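Local coordinates for CELL WALL surface anchor family protein (PDB 2X9Z), which forms the repeating backbone subunit of the Streptococcus pneumoniae pilus, a cell-wall-attached surface fibre associated with cell adhesion, at residues Val184-Gly189 / Glu214-Glu219; Thr180-Asn185 / Val192-Leu197; Ser131-Phe136 / Gly145-Pro150. The protein carries 1 engineered substitution. All blocks are in the same frame, centred on the assembly; numbering follows the deposited sequence.

Contact 1 (Val184-Gly189 / Glu214-Glu219); sequences VNAQAG and EYKFVE. Engineered in segment 184-189: Ala188 (natural residue Thr).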
# COMPACT_ATOMS: atom_id res chain seq x y z
N VAL A 184 -5.97 5.22 -10.51
CA VAL A 184 -4.62 5.69 -10.77
C VAL A 184 -3.88 4.64 -11.59
O VAL A 184 -4.02 3.45 -11.34
CB VAL A 184 -3.87 5.91 -9.44
CG1 VAL A 184 -2.47 6.48 -9.67
CG2 VAL A 184 -4.68 6.82 -8.50
N ASN A 185 -3.11 5.09 -12.58
CA ASN A 185 -2.20 4.20 -13.28
C ASN A 185 -1.17 3.73 -12.25
O ASN A 185 -0.43 4.55 -11.71
CB ASN A 185 -1.52 4.95 -14.43
CG ASN A 185 -0.54 4.09 -15.20
OD1 ASN A 185 0.20 3.30 -14.63
ND2 ASN A 185 -0.51 4.27 -16.51
N ALA A 186 -1.13 2.43 -11.96
CA ALA A 186 -0.30 1.92 -10.86
C ALA A 186 1.18 1.99 -11.19
O ALA A 186 2.02 1.98 -10.30
CB ALA A 186 -0.70 0.49 -10.51
N GLN A 187 1.49 2.09 -12.48
CA GLN A 187 2.89 2.08 -12.91
C GLN A 187 3.44 3.50 -12.95
O GLN A 187 4.55 3.74 -12.48
CB GLN A 187 3.03 1.38 -14.26
CG GLN A 187 2.49 -0.05 -14.21
CD GLN A 187 2.37 -0.69 -15.57
OE1 GLN A 187 1.28 -1.11 -15.98
NE2 GLN A 187 3.49 -0.78 -16.28
N ALA A 188 2.66 4.43 -13.48
CA ALA A 188 3.14 5.79 -13.73
C ALA A 188 2.71 6.80 -12.66
O ALA A 188 3.40 7.80 -12.45
CB ALA A 188 2.70 6.26 -15.11
N GLY A 189 1.58 6.56 -12.01
CA GLY A 189 1.18 7.35 -10.86
C GLY A 189 0.13 8.44 -11.06
O GLY A 189 -0.26 9.11 -10.11
N GLU A 214 -1.80 -1.82 -15.61
CA GLU A 214 -2.32 -2.06 -14.27
C GLU A 214 -2.77 -0.76 -13.63
O GLU A 214 -2.05 0.24 -13.68
CB GLU A 214 -1.25 -2.71 -13.39
CG GLU A 214 -1.01 -4.15 -13.72
CD GLU A 214 -0.03 -4.78 -12.77
OE1 GLU A 214 1.18 -4.53 -12.93
OE2 GLU A 214 -0.46 -5.50 -11.85
N TYR A 215 -3.95 -0.79 -13.02
CA TYR A 215 -4.52 0.37 -12.35
C TYR A 215 -4.86 0.03 -10.91
O TYR A 215 -4.88 -1.14 -10.53
CB TYR A 215 -5.81 0.83 -13.04
CG TYR A 215 -5.68 1.17 -14.51
CD1 TYR A 215 -5.47 2.48 -14.91
CD2 TYR A 215 -5.81 0.19 -15.48
CE1 TYR A 215 -5.37 2.81 -16.26
CE2 TYR A 215 -5.71 0.50 -16.83
CZ TYR A 215 -5.49 1.81 -17.21
OH TYR A 215 -5.40 2.13 -18.54
N LYS A 216 -5.14 1.05 -10.12
CA LYS A 216 -5.57 0.83 -8.74
C LYS A 216 -6.64 1.86 -8.41
O LYS A 216 -6.53 3.02 -8.79
CB LYS A 216 -4.38 0.96 -7.78
CG LYS A 216 -3.62 2.28 -7.88
CD LYS A 216 -2.36 2.31 -6.99
CE LYS A 216 -1.67 3.67 -7.06
NZ LYS A 216 -0.38 3.72 -6.32
N PHE A 217 -7.70 1.43 -7.71
CA PHE A 217 -8.66 2.37 -7.13
C PHE A 217 -8.14 2.76 -5.75
O PHE A 217 -8.00 1.90 -4.87
CB PHE A 217 -10.05 1.75 -6.96
CG PHE A 217 -10.81 1.55 -8.24
CD1 PHE A 217 -11.45 2.62 -8.87
CD2 PHE A 217 -10.94 0.29 -8.79
CE1 PHE A 217 -12.18 2.42 -10.04
CE2 PHE A 217 -11.66 0.08 -9.95
CZ PHE A 217 -12.28 1.15 -10.58
N VAL A 218 -7.87 4.04 -5.55
CA VAL A 218 -7.42 4.52 -4.25
C VAL A 218 -8.59 5.26 -3.59
O VAL A 218 -9.04 6.29 -4.08
CB VAL A 218 -6.19 5.46 -4.37
CG1 VAL A 218 -5.66 5.81 -3.00
CG2 VAL A 218 -5.10 4.82 -5.23
N GLU A 219 -9.09 4.70 -2.49
CA GLU A 219 -10.21 5.31 -1.79
C GLU A 219 -9.81 6.64 -1.17
O GLU A 219 -8.83 6.72 -0.42
CB GLU A 219 -10.71 4.36 -0.70
CG GLU A 219 -11.97 4.82 0.01
CD GLU A 219 -12.51 3.75 0.93
OE1 GLU A 219 -12.87 2.66 0.42
OE2 GLU A 219 -12.59 3.99 2.15
O HOH W 1 0.92 4.86 -9.07
O HOH W 2 1.57 2.02 -7.50
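Glu214 meets Gln187 through its backbone: Glu214 N donates to Gln187 OE1 at 3.2 Å, almost straight (177°) and in the plane of the amide. Gln187 NE2 goes on to Pro129 O, so both polar atoms of this amide are held and its rotation is set. Glu214 O takes Ala186 N at 2.9 Å and lies 3.5 Å from Ala186 CB, while Glu214 OE1 accepts from Glu59 N. Tyr215 faces Asn185 as a non-hydrogen-bonded antiparallel pair; its CD1 approaches Asn185 CA obliquely at 4.0 Å, and its hydroxyl bonds to Asp210 N. Lys216 and Val184 form the hydrogen-bonded pair, with Val184 N 2.8 Å from Lys216 O. With CG between the backbone N and the carbonyl carbon (chi1 56°) and the rest of the chain extended, Lys216 runs alongside Val184, CE 3.9 Å from Val184 CG1. Lys216 NZ forms a salt bridge with Glu255 and also donates, at 2.8 Å, to a water that in turn donates to Ala186 O. Val218 CG2 closes on Val184 CG2 at 3.9 Å. Past the pairing, 184-189 leaves in an Asx turn: Asn185 OD1 accepts from Gln187 N and from the N of Ala188, an engineered residue. Strand 215-219 is an outer strand of a three-stranded sheet centred on 179-185; Tyr215 and Phe217 pack on strand 159-166, whereas Lys216 reaches Asp133 of strand 130-139.

Contact 2 (Thr180-Asn185 / Val192-Leu197); sequences TFDLVN and VQTVTL
Thr180 lays its CG2 methyl against CG2 of Thr194, 3.6 Å away, each methyl being the branch that lies opposite its own backbone N. On the same face Thr194 turns its hydroxyl to Asp182, side by side with it: OG1 donates to Asp182 OD1 at 2.8 Å, meeting the oxygen nearly along its C-O axis. Arg220 forms a salt bridge with that same OD1, which is thus gripped by a hydroxyl and a guanidinium group together.

The other face is mainly apolar. With Val195 CG1 anti to the carbonyl carbon (chi1 -58°), CG2 falls between backbone N and carbonyl carbon, 3.9 Å from Phe181 CB. Two backbone bonds pair Phe181 with Val195, Phe181 N standing 2.9 Å from Val195 O. Two residues on, Leu183 N donates to Gln193 O at 2.7 Å, but Leu183 O is shared: Val192 N approaches at 2.8 Å and Gln193 N only weakly at 3.4 Å.

Leu183 thus faces two residues, a classic beta bulge in the hairpin of strands 179-185 and 191-197. With Phe181, Leu183 and Val195 packed against strands 159-166 and 203-206 of the other sheet, the hairpin forms part of a beta sandwich, consistent with the Cna-B-like domains of Gram-positive pilins.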
# COMPACT_ATOMS: atom_id res chain seq x y z
N THR A 180 -15.70 8.02 -2.75
CA THR A 180 -15.03 8.47 -3.96
C THR A 180 -13.68 7.76 -4.09
O THR A 180 -12.95 7.61 -3.11
CB THR A 180 -14.83 9.99 -3.94
OG1 THR A 180 -16.11 10.63 -3.86
CG2 THR A 180 -14.12 10.48 -5.21
N PHE A 181 -13.36 7.33 -5.31
CA PHE A 181 -12.10 6.65 -5.58
C PHE A 181 -11.40 7.29 -6.75
O PHE A 181 -12.03 7.64 -7.74
CB PHE A 181 -12.32 5.17 -5.93
CG PHE A 181 -12.99 4.38 -4.85
CD1 PHE A 181 -14.36 4.46 -4.67
CD2 PHE A 181 -12.25 3.54 -4.03
CE1 PHE A 181 -14.98 3.72 -3.67
CE2 PHE A 181 -12.87 2.80 -3.03
CZ PHE A 181 -14.23 2.89 -2.85
N ASP A 182 -10.08 7.43 -6.65
CA ASP A 182 -9.29 7.82 -7.79
C ASP A 182 -8.71 6.57 -8.43
O ASP A 182 -8.03 5.78 -7.77
CB ASP A 182 -8.19 8.78 -7.36
CG ASP A 182 -8.74 10.11 -6.90
OD1 ASP A 182 -9.44 10.77 -7.70
OD2 ASP A 182 -8.50 10.50 -5.74
N LEU A 183 -9.02 6.37 -9.70
CA LEU A 183 -8.39 5.30 -10.46
C LEU A 183 -7.06 5.83 -10.97
O LEU A 183 -7.01 6.78 -11.75
CB LEU A 183 -9.29 4.83 -11.60
CG LEU A 183 -8.77 3.60 -12.35
CD1 LEU A 183 -8.79 2.36 -11.47
CD2 LEU A 183 -9.57 3.35 -13.63
N VAL A 184 -5.97 5.22 -10.51
CA VAL A 184 -4.62 5.69 -10.77
C VAL A 184 -3.88 4.64 -11.59
O VAL A 184 -4.02 3.45 -11.34
CB VAL A 184 -3.87 5.91 -9.44
CG1 VAL A 184 -2.47 6.48 -9.67
CG2 VAL A 184 -4.68 6.82 -8.50
N ASN A 185 -3.11 5.09 -12.58
CA ASN A 185 -2.20 4.20 -13.28
C ASN A 185 -1.17 3.73 -12.25
O ASN A 185 -0.43 4.55 -11.71
CB ASN A 185 -1.52 4.95 -14.43
CG ASN A 185 -0.54 4.09 -15.20
OD1 ASN A 185 0.20 3.30 -14.63
ND2 ASN A 185 -0.51 4.27 -16.51
N VAL A 192 -6.34 8.66 -13.65
CA VAL A 192 -6.98 8.50 -14.96
C VAL A 192 -8.49 8.71 -14.91
O VAL A 192 -9.08 9.15 -15.90
CB VAL A 192 -6.66 7.13 -15.61
CG1 VAL A 192 -5.17 7.03 -15.92
CG2 VAL A 192 -7.12 5.99 -14.72
N GLN A 193 -9.11 8.43 -13.78
CA GLN A 193 -10.54 8.68 -13.62
C GLN A 193 -10.86 8.79 -12.14
O GLN A 193 -10.16 8.24 -11.30
CB GLN A 193 -11.36 7.55 -14.25
CG GLN A 193 -12.83 7.89 -14.50
CD GLN A 193 -13.03 8.76 -15.74
OE1 GLN A 193 -12.08 9.02 -16.49
NE2 GLN A 193 -14.26 9.20 -15.95
N THR A 194 -11.91 9.54 -11.84
CA THR A 194 -12.42 9.62 -10.48
C THR A 194 -13.86 9.14 -10.53
O THR A 194 -14.64 9.60 -11.36
CB THR A 194 -12.36 11.06 -9.94
OG1 THR A 194 -10.99 11.47 -9.89
CG2 THR A 194 -12.96 11.14 -8.54
N VAL A 195 -14.19 8.18 -9.67
CA VAL A 195 -15.53 7.60 -9.66
C VAL A 195 -16.15 7.76 -8.28
O VAL A 195 -15.44 7.89 -7.28
CB VAL A 195 -15.53 6.11 -10.04
CG1 VAL A 195 -14.92 5.91 -11.43
CG2 VAL A 195 -14.77 5.28 -9.01
N THR A 196 -17.47 7.75 -8.24
CA THR A 196 -18.20 7.90 -6.99
C THR A 196 -19.21 6.78 -6.84
O THR A 196 -19.94 6.46 -7.78
CB THR A 196 -18.95 9.25 -6.95
OG1 THR A 196 -18.00 10.32 -6.94
CG2 THR A 196 -19.83 9.33 -5.72
N LEU A 197 -19.25 6.18 -5.65
CA LEU A 197 -20.23 5.16 -5.34
C LEU A 197 -21.26 5.75 -4.39
O LEU A 197 -20.95 6.06 -3.24
CB LEU A 197 -19.53 3.98 -4.68
CG LEU A 197 -20.29 2.67 -4.51
CD1 LEU A 197 -20.71 2.12 -5.87
CD2 LEU A 197 -19.42 1.65 -3.77

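Contact 3 (Ser131-Phe136 / Gly145-Pro150); sequences SNDVTF and GNTPKP
Asp133 turns its carboxylate into the gap between its own backbone N and carbonyl carbon (chi1 65°), and Thr147 swings OG1 opposite its backbone N (chi1 -158°); the two rotations bring Asp133 OD2 and Thr147 OG1 to 2.7 Å. The hydroxyl donates from above the carboxylate, 39° out of its plane. It is held a second time by a water that donates to Thr147 OG1 at 2.9 Å and to Val134 O, tying strand backbone and threonine together. Asp133 OD2 also sits 2.7 Å from Pro148 O; two oxygens this close suggest that the acid probably carries a proton here. Proline rings hem the carboxylate in, with Pro148 CD 3.4 Å from Asp133 OD2 and Pro150 CG 3.9 Å from Asp133 OD1. Next along the strand, Thr135 packs obliquely across Thr147, its CG2 3.5 Å from Thr147 OG1, and its own hydroxyl bonds to Asn137 ND2. Lys149 NZ curls back to Thr147 O at 2.9 Å and has a second partner in Tyr229 O.

Asn132, next to Asp133, points away from the loop and is covalently joined through CG to Lys7 NZ of strand 4-9, an intramolecular isopeptide bond of the kind known from Gram-positive pilins. Strand 130-139 runs between 257-259 and 50-57. The 145-150 segment, part of the connection to strand 159-166, is wedged between this sheet and the next domain's strands: Thr147 N reaches Ser54 OG, Pro148 touches Lys216, and Asn146 bonds to Asp228 and Tyr229.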
# COMPACT_ATOMS: atom_id res chain seq x y z
N SER A 131 6.32 0.14 -10.46
CA SER A 131 6.28 0.82 -9.19
C SER A 131 5.64 -0.05 -8.11
O SER A 131 5.29 -1.20 -8.32
CB SER A 131 5.48 2.11 -9.33
OG SER A 131 5.75 3.00 -8.26
N ASN A 132 5.48 0.53 -6.94
CA ASN A 132 4.83 -0.18 -5.85
C ASN A 132 3.98 0.79 -5.07
O ASN A 132 4.07 2.00 -5.27
CB ASN A 132 5.89 -0.83 -4.98
CG ASN A 132 6.71 0.18 -4.23
OD1 ASN A 132 7.48 0.97 -4.75
N ASP A 133 3.14 0.27 -4.19
CA ASP A 133 2.26 1.12 -3.38
C ASP A 133 2.19 0.57 -1.96
O ASP A 133 2.01 -0.62 -1.76
CB ASP A 133 0.85 1.26 -3.99
CG ASP A 133 0.07 -0.06 -4.04
OD1 ASP A 133 0.42 -0.94 -4.86
OD2 ASP A 133 -0.91 -0.19 -3.28
N VAL A 134 2.36 1.46 -0.99
CA VAL A 134 2.40 1.09 0.42
C VAL A 134 1.40 1.92 1.20
O VAL A 134 1.14 3.08 0.86
CB VAL A 134 3.80 1.36 1.01
CG1 VAL A 134 3.75 1.39 2.54
CG2 VAL A 134 4.78 0.32 0.53
N THR A 135 0.84 1.31 2.23
CA THR A 135 0.12 2.06 3.24
C THR A 135 0.65 1.71 4.61
O THR A 135 1.09 0.58 4.86
CB THR A 135 -1.42 1.80 3.26
OG1 THR A 135 -1.69 0.40 3.43
CG2 THR A 135 -2.07 2.31 2.00
N PHE A 136 0.61 2.70 5.50
CA PHE A 136 0.75 2.47 6.93
C PHE A 136 -0.63 2.66 7.52
O PHE A 136 -1.18 3.77 7.52
CB PHE A 136 1.76 3.43 7.56
CG PHE A 136 1.95 3.22 9.04
CD1 PHE A 136 2.33 1.98 9.53
CD2 PHE A 136 1.75 4.27 9.93
CE1 PHE A 136 2.51 1.78 10.89
CE2 PHE A 136 1.94 4.07 11.30
CZ PHE A 136 2.32 2.83 11.77
N GLY A 145 -7.38 -1.81 7.63
CA GLY A 145 -7.00 -1.32 6.31
C GLY A 145 -5.69 -1.86 5.79
O GLY A 145 -4.85 -2.37 6.54
N ASN A 146 -5.50 -1.73 4.48
CA ASN A 146 -4.28 -2.18 3.81
C ASN A 146 -4.14 -1.44 2.47
O ASN A 146 -4.87 -0.49 2.21
CB ASN A 146 -4.29 -3.70 3.64
CG ASN A 146 -5.54 -4.18 2.98
OD1 ASN A 146 -5.97 -3.63 1.98
ND2 ASN A 146 -6.17 -5.21 3.56
N THR A 147 -3.20 -1.86 1.63
CA THR A 147 -2.86 -1.08 0.44
C THR A 147 -3.59 -1.60 -0.80
O THR A 147 -3.91 -2.78 -0.89
CB THR A 147 -1.33 -1.03 0.24
OG1 THR A 147 -0.97 0.11 -0.55
CG2 THR A 147 -0.79 -2.31 -0.40
N PRO A 148 -3.85 -0.72 -1.79
CA PRO A 148 -4.48 -1.21 -3.03
C PRO A 148 -3.69 -2.34 -3.72
O PRO A 148 -2.45 -2.35 -3.70
CB PRO A 148 -4.53 0.04 -3.91
CG PRO A 148 -4.67 1.15 -2.92
CD PRO A 148 -3.79 0.75 -1.76
N LYS A 149 -4.42 -3.28 -4.32
CA LYS A 149 -3.82 -4.32 -5.16
C LYS A 149 -4.06 -3.94 -6.62
O LYS A 149 -5.21 -3.87 -7.06
CB LYS A 149 -4.46 -5.69 -4.88
CG LYS A 149 -4.03 -6.38 -3.58
CD LYS A 149 -4.61 -5.69 -2.34
CE LYS A 149 -4.02 -6.23 -1.04
NZ LYS A 149 -4.54 -5.42 0.12
N PRO A 150 -2.99 -3.67 -7.38
CA PRO A 150 -3.20 -3.27 -8.78
C PRO A 150 -3.81 -4.38 -9.62
O PRO A 150 -3.61 -5.57 -9.34
CB PRO A 150 -1.78 -2.95 -9.28
CG PRO A 150 -0.98 -2.71 -8.06
CD PRO A 150 -1.57 -3.57 -6.99
O HOH W 3 -1.18 2.96 -1.02

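How the contacts relate
Contacts 1 and 2 share strand 179-185, pairing its two edges with 215-219 and 191-197, and a probable hydrogen bond from Val218 N to Asp182 O (2.8 Å) carries the sheet between them. Contact 2 is the most peripheral, about 16 Å from the chain centre to its own centre, and puts threonines and Asp182 on one, largely exposed face and mostly apolar residues on the other. Contact 3, at about 1 Å from that centre, is buried: there a carboxylate, a hydroxyl and proline rings replace the ladder of strand bonds. Contact 1 lies between, partly buried, and touches contact 3 where Lys216 rests on Asp133; contacts 2 and 3 do not meet.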